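Local coordinates for mandelate racemase/muconate lactonizing enzyme family protein (Sulfitobacter sp. NAS-14.1, PDB 3T4W) that probably acts as a lyase of the enolase superfamily, abstracting the proton alpha to a carboxylate group of a substrate that remains uncertain, at residues A[27-32]-A[47-52]; A[31-36]-A[394-399]; A[166-171]-A[210-215]; A[150-155]-A[185-190]. All blocks are in the same frame, centred on the assembly; numbering follows the deposited sequence.

Contact 1 (A[27-32]-A[47-52]); sequences DLEVIV and LVKLTT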
loop_
_atom_site.group_PDB
_atom_site.type_symbol
_atom_site.label_atom_id
_atom_site.label_comp_id
_atom_site.label_asym_id
_atom_site.label_seq_id
_atom_site.Cartn_x
_atom_site.Cartn_y
_atom_site.Cartn_z
ATOM N N ASP A 27 -4.221 32.958 -40.731
ATOM C CA ASP A 27 -5.221 32.216 -41.493
ATOM C C ASP A 27 -5.376 30.753 -41.083
ATOM O O ASP A 27 -4.428 30.108 -40.622
ATOM C CB ASP A 27 -4.921 32.298 -42.987
ATOM C CG ASP A 27 -5.066 33.697 -43.522
ATOM O OD1 ASP A 27 -6.015 34.387 -43.081
ATOM O OD2 ASP A 27 -4.230 34.102 -44.372
ATOM N N LEU A 28 -6.585 30.237 -41.270
ATOM C CA LEU A 28 -6.866 28.838 -40.998
ATOM C C LEU A 28 -7.776 28.268 -42.065
ATOM O O LEU A 28 -8.842 28.818 -42.342
ATOM C CB LEU A 28 -7.526 28.674 -39.629
ATOM C CG LEU A 28 -8.477 27.475 -39.541
ATOM C CD1 LEU A 28 -7.708 26.200 -39.256
ATOM C CD2 LEU A 28 -9.553 27.709 -38.492
ATOM N N GLU A 29 -7.343 27.167 -42.668
ATOM C CA GLU A 29 -8.198 26.385 -43.555
ATOM C C GLU A 29 -8.342 24.964 -43.029
ATOM O O GLU A 29 -7.359 24.339 -42.617
ATOM C CB GLU A 29 -7.651 26.365 -44.983
ATOM C CG GLU A 29 -8.171 27.496 -45.856
ATOM C CD GLU A 29 -7.445 27.576 -47.186
ATOM O OE1 GLU A 29 -7.218 26.516 -47.804
ATOM O OE2 GLU A 29 -7.097 28.699 -47.614
ATOM N N VAL A 30 -9.572 24.468 -43.027
ATOM C CA VAL A 30 -9.843 23.091 -42.636
ATOM C C VAL A 30 -10.182 22.292 -43.879
ATOM O O VAL A 30 -10.966 22.738 -44.717
ATOM C CB VAL A 30 -11.018 22.997 -41.637
ATOM C CG1 VAL A 30 -11.478 21.556 -41.494
ATOM C CG2 VAL A 30 -10.613 23.561 -40.290
ATOM N N ILE A 31 -9.588 21.116 -44.015
ATOM C CA ILE A 31 -9.878 20.286 -45.173
ATOM C C ILE A 31 -10.117 18.850 -44.748
ATOM O O ILE A 31 -9.232 18.206 -44.184
ATOM C CB ILE A 31 -8.731 20.301 -46.188
ATOM C CG1 ILE A 31 -8.467 21.721 -46.695
ATOM C CG2 ILE A 31 -9.032 19.352 -47.340
ATOM C CD1 ILE A 31 -7.181 21.834 -47.506
ATOM N N VAL A 32 -11.319 18.356 -45.020
ATOM C CA VAL A 32 -11.654 16.968 -44.749
ATOM C C VAL A 32 -11.541 16.135 -46.027
ATOM O O VAL A 32 -12.270 16.348 -46.993
ATOM C CB VAL A 32 -13.063 16.847 -44.161
ATOM C CG1 VAL A 32 -13.443 15.387 -43.992
ATOM C CG2 VAL A 32 -13.139 17.591 -42.840
ATOM N N LEU A 47 -7.465 17.550 -41.983
ATOM C CA LEU A 47 -6.278 18.383 -42.138
ATOM C C LEU A 47 -6.600 19.839 -41.809
ATOM O O LEU A 47 -7.687 20.337 -42.115
ATOM C CB LEU A 47 -5.722 18.287 -43.566
ATOM C CG LEU A 47 -5.598 16.891 -44.185
ATOM C CD1 LEU A 47 -5.240 17.002 -45.650
ATOM C CD2 LEU A 47 -4.580 16.024 -43.446
ATOM N N VAL A 48 -5.649 20.506 -41.168
ATOM C CA VAL A 48 -5.700 21.943 -40.980
ATOM C C VAL A 48 -4.490 22.529 -41.686
ATOM O O VAL A 48 -3.387 21.977 -41.621
ATOM C CB VAL A 48 -5.676 22.351 -39.488
ATOM C CG1 VAL A 48 -6.951 21.910 -38.785
ATOM C CG2 VAL A 48 -4.433 21.801 -38.781
ATOM N N LYS A 49 -4.698 23.636 -42.382
ATOM C CA LYS A 49 -3.601 24.319 -43.042
ATOM C C LYS A 49 -3.497 25.706 -42.452
ATOM O O LYS A 49 -4.425 26.503 -42.567
ATOM C CB LYS A 49 -3.851 24.403 -44.544
ATOM C CG LYS A 49 -3.097 25.517 -45.232
ATOM C CD LYS A 49 -3.505 25.622 -46.685
ATOM C CE LYS A 49 -2.614 26.595 -47.426
ATOM N NZ LYS A 49 -2.951 26.669 -48.878
ATOM N N LEU A 50 -2.380 25.990 -41.793
ATOM C CA LEU A 50 -2.195 27.309 -41.205
ATOM C C LEU A 50 -1.209 28.164 -41.995
ATOM O O LEU A 50 -0.274 27.654 -42.607
ATOM C CB LEU A 50 -1.795 27.210 -39.728
ATOM C CG LEU A 50 -2.888 26.649 -38.811
ATOM C CD1 LEU A 50 -2.373 26.528 -37.392
ATOM C CD2 LEU A 50 -4.164 27.483 -38.844
ATOM N N THR A 51 -1.449 29.471 -41.985
ATOM C CA THR A 51 -0.581 30.431 -42.642
ATOM C C THR A 51 -0.350 31.610 -41.700
ATOM O O THR A 51 -1.293 32.116 -41.091
ATOM C CB THR A 51 -1.219 30.946 -43.946
ATOM O OG1 THR A 51 -1.702 29.839 -44.721
ATOM C CG2 THR A 51 -0.205 31.753 -44.772
ATOM N N THR A 52 0.901 32.037 -41.574
ATOM C CA THR A 52 1.239 33.194 -40.752
ATOM C C THR A 52 1.099 34.482 -41.556
ATOM O O THR A 52 0.845 34.444 -42.757
ATOM C CB THR A 52 2.690 33.135 -40.260
ATOM O OG1 THR A 52 3.571 33.350 -41.370
ATOM C CG2 THR A 52 2.990 31.786 -39.610
#
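The carbonyl O of Glu29 accepts Lys49 N at 2.8 Å, and the CA-H of Val48 also points at it, with Val48 CA 3.3 Å from Glu29 O. Ile31 and Leu47 pair through both their N-H and C=O groups. Asp27 and Thr51 do the same at the other end, where the bond from Thr51 N is weak. The side chains of Glu29 and Lys49 rise side by side on one face of the sheet. The lysine chain is fully extended, with CG anti to the backbone N (chi1 157°). Its NZ stops 4.4 Å from Glu29 OE1, too far for a salt bridge. Each charge finds its main partner in the C-terminal part of the protein: Glu29 pairs with Arg397, and Lys49 with Glu393. The two strands form an antiparallel hairpin, part of the three-stranded sheet of the N-terminal capping domain of the enolase superfamily. Leu28, Val30, Val48 and Leu50 lie on the other face, against helices 69-83 and 110-130. There Leu50 CD2 reaches across to Leu28 CB at 3.7 Å. The next pair is looser, with Val30 CG2 4.3 Å from Val48 CG1.

Contact 2 (A[31-36]-A[394-399]); sequences IVTAPP and ALARAH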
loop_
_atom_site.group_PDB
_atom_site.type_symbol
_atom_site.label_atom_id
_atom_site.label_comp_id
_atom_site.label_asym_id
_atom_site.label_seq_id
_atom_site.Cartn_x
_atom_site.Cartn_y
_atom_site.Cartn_z
ATOM N N ILE A 31 -9.588 21.116 -44.015
ATOM C CA ILE A 31 -9.878 20.286 -45.173
ATOM C C ILE A 31 -10.117 18.850 -44.748
ATOM O O ILE A 31 -9.232 18.206 -44.184
ATOM C CB ILE A 31 -8.731 20.301 -46.188
ATOM C CG1 ILE A 31 -8.467 21.721 -46.695
ATOM C CG2 ILE A 31 -9.032 19.352 -47.340
ATOM C CD1 ILE A 31 -7.181 21.834 -47.506
ATOM N N VAL A 32 -11.319 18.356 -45.020
ATOM C CA VAL A 32 -11.654 16.968 -44.749
ATOM C C VAL A 32 -11.541 16.135 -46.027
ATOM O O VAL A 32 -12.270 16.348 -46.993
ATOM C CB VAL A 32 -13.063 16.847 -44.161
ATOM C CG1 VAL A 32 -13.443 15.387 -43.992
ATOM C CG2 VAL A 32 -13.139 17.591 -42.840
ATOM N N THR A 33 -10.610 15.191 -46.029
ATOM C CA THR A 33 -10.383 14.363 -47.201
ATOM C C THR A 33 -10.689 12.912 -46.867
ATOM O O THR A 33 -10.518 12.484 -45.731
ATOM C CB THR A 33 -8.938 14.502 -47.705
ATOM O OG1 THR A 33 -8.869 14.124 -49.085
ATOM C CG2 THR A 33 -7.996 13.633 -46.883
ATOM N N ALA A 34 -11.162 12.162 -47.852
ATOM C CA ALA A 34 -11.547 10.781 -47.613
ATOM C C ALA A 34 -10.753 9.831 -48.491
ATOM O O ALA A 34 -10.777 9.939 -49.718
ATOM C CB ALA A 34 -13.039 10.599 -47.839
ATOM N N PRO A 35 -10.046 8.891 -47.862
ATOM C CA PRO A 35 -9.231 7.900 -48.572
ATOM C C PRO A 35 -10.074 7.037 -49.510
ATOM O O PRO A 35 -11.149 6.586 -49.128
ATOM C CB PRO A 35 -8.660 7.036 -47.438
ATOM C CG PRO A 35 -8.786 7.869 -46.196
ATOM C CD PRO A 35 -9.987 8.732 -46.399
ATOM N N PRO A 36 -9.590 6.811 -50.737
ATOM C CA PRO A 36 -10.251 5.874 -51.650
ATOM C C PRO A 36 -10.285 4.482 -51.032
ATOM O O PRO A 36 -9.397 4.155 -50.241
ATOM C CB PRO A 36 -9.322 5.856 -52.866
ATOM C CG PRO A 36 -8.548 7.128 -52.781
ATOM C CD PRO A 36 -8.377 7.402 -51.325
ATOM N N ALA A 394 -4.603 20.136 -53.743
ATOM C CA ALA A 394 -5.577 19.913 -54.802
ATOM C C ALA A 394 -6.096 18.468 -54.768
ATOM O O ALA A 394 -7.282 18.219 -55.004
ATOM C CB ALA A 394 -4.986 20.263 -56.164
ATOM N N LEU A 395 -5.216 17.525 -54.450
ATOM C CA LEU A 395 -5.608 16.116 -54.379
ATOM C C LEU A 395 -6.557 15.818 -53.210
ATOM O O LEU A 395 -7.513 15.053 -53.359
ATOM C CB LEU A 395 -4.370 15.220 -54.309
ATOM C CG LEU A 395 -4.611 13.728 -54.063
ATOM C CD1 LEU A 395 -5.487 13.137 -55.147
ATOM C CD2 LEU A 395 -3.286 12.984 -53.972
ATOM N N ALA A 396 -6.293 16.425 -52.056
ATOM C CA ALA A 396 -7.144 16.265 -50.875
ATOM C C ALA A 396 -8.549 16.819 -51.098
ATOM O O ALA A 396 -9.545 16.206 -50.693
ATOM C CB ALA A 396 -6.503 16.927 -49.662
ATOM N N ARG A 397 -8.626 17.983 -51.736
ATOM C CA ARG A 397 -9.909 18.625 -52.020
ATOM C C ARG A 397 -10.717 17.874 -53.074
ATOM O O ARG A 397 -11.947 17.934 -53.080
ATOM C CB ARG A 397 -9.699 20.080 -52.438
ATOM C CG ARG A 397 -9.229 20.968 -51.306
ATOM C CD ARG A 397 -8.934 22.371 -51.788
ATOM N NE ARG A 397 -8.445 23.221 -50.707
ATOM C CZ ARG A 397 -9.230 23.851 -49.840
ATOM N NH1 ARG A 397 -8.694 24.603 -48.888
ATOM N NH2 ARG A 397 -10.550 23.732 -49.927
ATOM N N ALA A 398 -10.019 17.159 -53.952
ATOM C CA ALA A 398 -10.662 16.289 -54.934
ATOM C C ALA A 398 -11.288 15.050 -54.287
ATOM O O ALA A 398 -12.130 14.379 -54.892
ATOM C CB ALA A 398 -9.672 15.881 -56.012
ATOM N N HIS A 399 -10.883 14.737 -53.062
ATOM C CA HIS A 399 -11.444 13.577 -52.368
ATOM C C HIS A 399 -12.245 13.949 -51.120
ATOM O O HIS A 399 -11.861 13.603 -50.002
ATOM C CB HIS A 399 -10.352 12.559 -52.033
ATOM C CG HIS A 399 -9.824 11.832 -53.230
ATOM N ND1 HIS A 399 -8.732 12.270 -53.948
ATOM C CD2 HIS A 399 -10.244 10.700 -53.842
ATOM C CE1 HIS A 399 -8.499 11.438 -54.946
ATOM N NE2 HIS A 399 -9.403 10.476 -54.905
HETATM O O HOH W 1 -11.681 17.482 -49.438
#
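Ile31 lies across the guanidinium of Arg397 at about a right angle, over one face and displaced toward the rim. Its CD1 comes 3.4 Å from Arg397 NH1. Besides Glu29, Arg397 has Glu393 as a second salt-bridge partner, which helps hold the flat group there. Thr33 turns its hydroxyl to the helix end, with OG1 anti to the backbone N (chi1 -158°). Thr33 OG1 donates to Ala396 O at 2.7 Å, in the carbonyl plane and on a lone pair. Ala396 O also accepts His399 N and a water. The same water donates to Val32 O, so it bridges strand and helix. Just past the helix, His399 O accepts Ala34 N, itself just past the strand, at 2.7 Å. The imidazole of His399 is held by the last turn of the helix before it, since ND1 donates to Leu395 O at 3.1 Å, nearly in the ring plane. The Pro36 and His399 side chains cross at about a right angle, with Pro36 CG 4.1 Å from His399 NE2, and Phe363 meets the ring edge-to-face. The chain's late helix 393-398 thus packs on its first strand, as in the enolase superfamily, where C-terminal residues complete the N-terminal capping domain.

Contact 3 (A[166-171]-A[210-215]); sequences TSPEMA and SVAFCK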
loop_
_atom_site.group_PDB
_atom_site.type_symbol
_atom_site.label_atom_id
_atom_site.label_comp_id
_atom_site.label_asym_id
_atom_site.label_seq_id
_atom_site.Cartn_x
_atom_site.Cartn_y
_atom_site.Cartn_z
ATOM N N THR A 166 -11.194 -13.278 -40.713
ATOM C CA THR A 166 -11.327 -14.386 -39.768
ATOM C C THR A 166 -10.475 -15.575 -40.193
ATOM O O THR A 166 -10.779 -16.726 -39.856
ATOM C CB THR A 166 -12.780 -14.862 -39.634
ATOM O OG1 THR A 166 -13.245 -15.340 -40.902
ATOM C CG2 THR A 166 -13.675 -13.734 -39.148
ATOM N N SER A 167 -9.403 -15.289 -40.927
ATOM C CA SER A 167 -8.577 -16.336 -41.523
ATOM C C SER A 167 -7.142 -16.314 -41.003
ATOM O O SER A 167 -6.357 -15.439 -41.363
ATOM C CB SER A 167 -8.591 -16.208 -43.053
ATOM O OG SER A 167 -7.596 -17.008 -43.665
ATOM N N PRO A 168 -6.793 -17.284 -40.148
ATOM C CA PRO A 168 -5.402 -17.437 -39.707
ATOM C C PRO A 168 -4.489 -17.704 -40.898
ATOM O O PRO A 168 -3.374 -17.176 -40.957
ATOM C CB PRO A 168 -5.458 -18.669 -38.800
ATOM C CG PRO A 168 -6.875 -18.734 -38.338
ATOM C CD PRO A 168 -7.687 -18.264 -39.506
ATOM N N GLU A 169 -4.968 -18.497 -41.855
ATOM C CA GLU A 169 -4.159 -18.852 -43.023
ATOM C C GLU A 169 -3.754 -17.654 -43.896
ATOM O O GLU A 169 -2.590 -17.520 -44.279
ATOM C CB GLU A 169 -4.869 -19.911 -43.863
ATOM C CG GLU A 169 -4.033 -20.441 -45.009
ATOM C CD GLU A 169 -4.684 -21.628 -45.691
ATOM O OE1 GLU A 169 -4.867 -22.674 -45.032
ATOM O OE2 GLU A 169 -5.008 -21.512 -46.890
ATOM N N MET A 170 -4.716 -16.789 -44.208
ATOM C CA MET A 170 -4.447 -15.620 -45.041
ATOM C C MET A 170 -3.623 -14.580 -44.290
ATOM O O MET A 170 -2.742 -13.952 -44.863
ATOM C CB MET A 170 -5.748 -14.999 -45.549
ATOM C CG MET A 170 -6.666 -15.972 -46.281
ATOM S SD MET A 170 -8.047 -15.132 -47.089
ATOM C CE MET A 170 -9.346 -16.359 -46.949
ATOM N N ALA A 171 -3.912 -14.406 -43.006
ATOM C CA ALA A 171 -3.169 -13.459 -42.187
ATOM C C ALA A 171 -1.694 -13.827 -42.167
ATOM O O ALA A 171 -0.831 -12.973 -41.976
ATOM C CB ALA A 171 -3.718 -13.436 -40.774
ATOM N N SER A 210 -8.164 -16.408 -31.848
ATOM C CA SER A 210 -6.993 -15.626 -31.466
ATOM C C SER A 210 -5.742 -16.497 -31.403
ATOM O O SER A 210 -4.720 -16.187 -32.014
ATOM C CB SER A 210 -7.232 -14.928 -30.125
ATOM O OG SER A 210 -8.229 -13.928 -30.250
ATOM N N VAL A 211 -5.839 -17.594 -30.662
ATOM C CA VAL A 211 -4.734 -18.530 -30.517
ATOM C C VAL A 211 -4.301 -19.093 -31.870
ATOM O O VAL A 211 -3.114 -19.318 -32.105
ATOM C CB VAL A 211 -5.117 -19.673 -29.542
ATOM C CG1 VAL A 211 -4.153 -20.858 -29.658
ATOM C CG2 VAL A 211 -5.197 -19.138 -28.098
ATOM N N ALA A 212 -5.263 -19.301 -32.764
ATOM C CA ALA A 212 -4.986 -19.878 -34.074
ATOM C C ALA A 212 -4.275 -18.880 -34.981
ATOM O O ALA A 212 -3.398 -19.255 -35.761
ATOM C CB ALA A 212 -6.271 -20.370 -34.720
ATOM N N PHE A 213 -4.665 -17.610 -34.890
ATOM C CA PHE A 213 -3.940 -16.554 -35.582
ATOM C C PHE A 213 -2.484 -16.533 -35.117
ATOM O O PHE A 213 -1.551 -16.582 -35.925
ATOM C CB PHE A 213 -4.595 -15.190 -35.344
ATOM C CG PHE A 213 -5.569 -14.780 -36.423
ATOM C CD1 PHE A 213 -6.763 -15.457 -36.594
ATOM C CD2 PHE A 213 -5.287 -13.713 -37.260
ATOM C CE1 PHE A 213 -7.649 -15.084 -37.579
ATOM C CE2 PHE A 213 -6.173 -13.333 -38.246
ATOM C CZ PHE A 213 -7.356 -14.020 -38.405
ATOM N N CYS A 214 -2.296 -16.469 -33.806
ATOM C CA CYS A 214 -0.957 -16.424 -33.242
ATOM C C CYS A 214 -0.138 -17.634 -33.670
ATOM O O CYS A 214 1.005 -17.498 -34.114
ATOM C CB CYS A 214 -1.020 -16.318 -31.723
ATOM S SG CYS A 214 -1.740 -14.768 -31.141
ATOM N N LYS A 215 -0.728 -18.818 -33.555
ATOM C CA LYS A 215 -0.037 -20.030 -33.972
ATOM C C LYS A 215 0.444 -19.903 -35.419
ATOM O O LYS A 215 1.627 -20.096 -35.710
ATOM C CB LYS A 215 -0.929 -21.262 -33.796
ATOM C CG LYS A 215 -0.167 -22.579 -33.879
ATOM C CD LYS A 215 -1.034 -23.775 -33.491
ATOM C CE LYS A 215 -0.195 -25.048 -33.475
ATOM N NZ LYS A 215 -0.872 -26.196 -32.808
#
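Phe213 extends from helix 204-221 toward the start of helix 168-180 and lays its ring against Pro168. Its CB stands back from 166-171. CG lies between Pro190 and Pro168 CA, and the closer touches start at CD1, 3.7 Å from Pro168 CG. CE1 comes next, 3.5 Å from Pro168 N, with the carbonyl carbon of Thr166 beyond it near the ring plane. CZ, at the tip, meets Ser167 O at 3.4 Å. On the return side CE2 and CD2 both lie against Ala171 CB, CE2 the nearer at 3.5 Å. The ring's turn about CB-CG (chi2 68°) sets one face toward Pro168 CA. Pro168 CA sits 4.0 Å from the Phe213 centroid in a CH-pi contact, close to the ring normal. The two helices are neighbours on the outside of the beta/alpha barrel of the enolase superfamily. Ser167 is the N-cap of helix 168-180: its OG accepts Met170 N at 2.9 Å. A serine in place of Phe213 would probably open a gap between the first turn of helix 168-180 and helix 204-221, leaving Pro168 and Ala171 without the ring they pack on. Beside the ring, Ala212 CB touches Pro168 CG at 4.0 Å.

Contact 4 (A[150-155]-A[185-190]); sequences YTYLYP and AIKFDP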
loop_
_atom_site.group_PDB
_atom_site.type_symbol
_atom_site.label_atom_id
_atom_site.label_comp_id
_atom_site.label_asym_id
_atom_site.label_seq_id
_atom_site.Cartn_x
_atom_site.Cartn_y
_atom_site.Cartn_z
ATOM N N TYR A 150 6.140 -0.550 -38.180
ATOM C CA TYR A 150 5.316 -1.742 -38.249
ATOM C C TYR A 150 4.037 -1.458 -39.008
ATOM O O TYR A 150 3.628 -0.303 -39.142
ATOM C CB TYR A 150 5.015 -2.298 -36.857
ATOM C CG TYR A 150 3.963 -1.561 -36.055
ATOM C CD1 TYR A 150 4.302 -0.474 -35.260
ATOM C CD2 TYR A 150 2.641 -1.980 -36.058
ATOM C CE1 TYR A 150 3.348 0.191 -34.505
ATOM C CE2 TYR A 150 1.683 -1.328 -35.305
ATOM C CZ TYR A 150 2.040 -0.243 -34.530
ATOM O OH TYR A 150 1.086 0.411 -33.783
ATOM N N THR A 151 3.420 -2.517 -39.512
ATOM C CA THR A 151 2.145 -2.399 -40.203
ATOM C C THR A 151 1.129 -3.408 -39.678
ATOM O O THR A 151 1.470 -4.360 -38.975
ATOM C CB THR A 151 2.309 -2.598 -41.726
ATOM O OG1 THR A 151 1.045 -2.430 -42.375
ATOM C CG2 THR A 151 2.838 -3.985 -42.030
ATOM N N TYR A 152 -0.126 -3.184 -40.029
ATOM C CA TYR A 152 -1.192 -4.108 -39.711
ATOM C C TYR A 152 -1.185 -5.158 -40.812
ATOM O O TYR A 152 -0.636 -4.920 -41.888
ATOM C CB TYR A 152 -2.514 -3.346 -39.711
ATOM C CG TYR A 152 -3.589 -3.910 -38.812
ATOM C CD1 TYR A 152 -3.841 -3.349 -37.564
ATOM C CD2 TYR A 152 -4.376 -4.983 -39.222
ATOM C CE1 TYR A 152 -4.836 -3.849 -36.745
ATOM C CE2 TYR A 152 -5.376 -5.490 -38.410
ATOM C CZ TYR A 152 -5.597 -4.919 -37.173
ATOM O OH TYR A 152 -6.587 -5.418 -36.362
ATOM N N LEU A 153 -1.776 -6.320 -40.549
ATOM C CA LEU A 153 -1.905 -7.352 -41.579
ATOM C C LEU A 153 -3.110 -7.076 -42.479
ATOM O O LEU A 153 -4.257 -7.310 -42.101
ATOM C CB LEU A 153 -1.987 -8.751 -40.956
ATOM C CG LEU A 153 -0.703 -9.239 -40.263
ATOM C CD1 LEU A 153 -0.866 -10.673 -39.779
ATOM C CD2 LEU A 153 0.534 -9.108 -41.167
ATOM N N TYR A 154 -2.841 -6.557 -43.672
ATOM C CA TYR A 154 -3.903 -6.258 -44.616
ATOM C C TYR A 154 -3.969 -7.356 -45.667
ATOM O O TYR A 154 -2.959 -7.988 -45.962
ATOM C CB TYR A 154 -3.671 -4.896 -45.287
ATOM C CG TYR A 154 -3.734 -3.711 -44.343
ATOM C CD1 TYR A 154 -4.933 -3.335 -43.743
ATOM C CD2 TYR A 154 -2.595 -2.960 -44.065
ATOM C CE1 TYR A 154 -4.991 -2.254 -42.883
ATOM C CE2 TYR A 154 -2.646 -1.875 -43.208
ATOM C CZ TYR A 154 -3.845 -1.529 -42.620
ATOM O OH TYR A 154 -3.898 -0.455 -41.766
ATOM N N PRO A 155 -5.160 -7.574 -46.242
ATOM C CA PRO A 155 -5.355 -8.592 -47.280
ATOM C C PRO A 155 -4.412 -8.378 -48.454
ATOM O O PRO A 155 -4.147 -7.240 -48.827
ATOM C CB PRO A 155 -6.797 -8.346 -47.746
ATOM C CG PRO A 155 -7.454 -7.626 -46.636
ATOM C CD PRO A 155 -6.389 -6.807 -45.977
ATOM N N ALA A 185 7.951 -6.259 -37.586
ATOM C CA ALA A 185 6.823 -6.394 -36.657
ATOM C C ALA A 185 5.477 -6.231 -37.372
ATOM O O ALA A 185 5.353 -5.459 -38.316
ATOM C CB ALA A 185 6.933 -5.389 -35.521
ATOM N N ILE A 186 4.467 -6.951 -36.904
ATOM C CA ILE A 186 3.171 -6.938 -37.559
ATOM C C ILE A 186 2.059 -7.025 -36.518
ATOM O O ILE A 186 2.196 -7.731 -35.518
ATOM C CB ILE A 186 3.041 -8.110 -38.542
ATOM C CG1 ILE A 186 3.401 -9.423 -37.848
ATOM C CG2 ILE A 186 3.942 -7.901 -39.740
ATOM C CD1 ILE A 186 3.596 -10.564 -38.802
ATOM N N LYS A 187 0.966 -6.300 -36.761
ATOM C CA LYS A 187 -0.172 -6.279 -35.851
ATOM C C LYS A 187 -1.429 -6.888 -36.478
ATOM O O LYS A 187 -1.627 -6.825 -37.691
ATOM C CB LYS A 187 -0.460 -4.851 -35.380
ATOM C CG LYS A 187 -1.583 -4.768 -34.360
ATOM C CD LYS A 187 -1.444 -3.560 -33.460
ATOM C CE LYS A 187 -1.971 -2.306 -34.125
ATOM N NZ LYS A 187 -1.511 -1.107 -33.369
ATOM N N PHE A 188 -2.273 -7.477 -35.638
ATOM C CA PHE A 188 -3.531 -8.067 -36.082
ATOM C C PHE A 188 -4.517 -8.039 -34.923
ATOM O O PHE A 188 -4.107 -7.920 -33.770
ATOM C CB PHE A 188 -3.319 -9.507 -36.579
ATOM C CG PHE A 188 -2.526 -10.374 -35.627
ATOM C CD1 PHE A 188 -1.151 -10.239 -35.525
ATOM C CD2 PHE A 188 -3.153 -11.319 -34.841
ATOM C CE1 PHE A 188 -0.418 -11.030 -34.651
ATOM C CE2 PHE A 188 -2.423 -12.112 -33.960
ATOM C CZ PHE A 188 -1.054 -11.967 -33.871
ATOM N N ASP A 189 -5.810 -8.116 -35.223
ATOM C CA ASP A 189 -6.811 -8.285 -34.168
ATOM C C ASP A 189 -7.867 -9.303 -34.551
ATOM O O ASP A 189 -8.767 -9.001 -35.325
ATOM C CB ASP A 189 -7.500 -6.974 -33.787
ATOM C CG ASP A 189 -8.323 -7.114 -32.512
ATOM O OD1 ASP A 189 -8.217 -8.179 -31.863
ATOM O OD2 ASP A 189 -9.062 -6.177 -32.148
ATOM N N PRO A 190 -7.761 -10.513 -33.994
ATOM C CA PRO A 190 -8.661 -11.627 -34.297
ATOM C C PRO A 190 -9.746 -11.801 -33.237
ATOM O O PRO A 190 -10.517 -12.753 -33.315
ATOM C CB PRO A 190 -7.727 -12.844 -34.251
ATOM C CG PRO A 190 -6.387 -12.330 -33.683
ATOM C CD PRO A 190 -6.631 -10.949 -33.164
#
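The Tyr152 ring has Lys187 O over one face, 3.6 Å above the plane and displaced toward the rim. Phe188 CA lies over the same face in a CH-pi contact, 4.2 Å from the Tyr152 centroid. The Tyr150 ring is met at its edge, where Lys187 NZ lies near the plane and donates to Tyr150 OH at 3.0 Å. Trp254 meets this second ring edge-to-face. The lysine chain runs past Tyr152 and bends at its third torsion (chi3 81°), which carries NZ to the Tyr150 hydroxyl. Lys187 N bonds to Thr151 O at 3.0 Å, and Leu153 N to Lys187 O at 2.9 Å, joining the two parallel strands. On the opposite face of the sheet Leu153 CD2 packs on Ile186 CB at 3.8 Å, toward helix 168-180. An alanine in place of Tyr152 would probably leave the backbone of Lys187 and Phe188 without its cover and the lysine chain freer to move. Strands 146-152 and 185-188, linked through helix 168-180, make a beta-alpha-beta unit of the barrel. Lys187 NZ also forms salt bridges to Glu256 and Glu357. Shared by a hydroxyl and two carboxylates, this amine marks a polar network inside the barrel, consistent with the superfamily's active-site region.

Overall arrangement
Contacts 1 and 2 share strand 25-33 and lie at the capping-domain end, where C-terminal residues probably complete the domain. Both are partly buried, and a salt bridge joins them. Contact 1 is mainly backbone pairing, while contact 2 mixes direct bonds to a helix end, one bridging water and side-chain packing. Contacts 3 and 4 belong to the barrel, with centres about 11 Å apart. Helix 168-180 leads from one strand of contact 4 to the other, and its first turn forms one side of contact 3. Contact 3 is an apolar seam on the barrel's outside. Contact 4 is buried and brings polar groups inward. The centres of contacts 1 and 3 are about 43 Å apart.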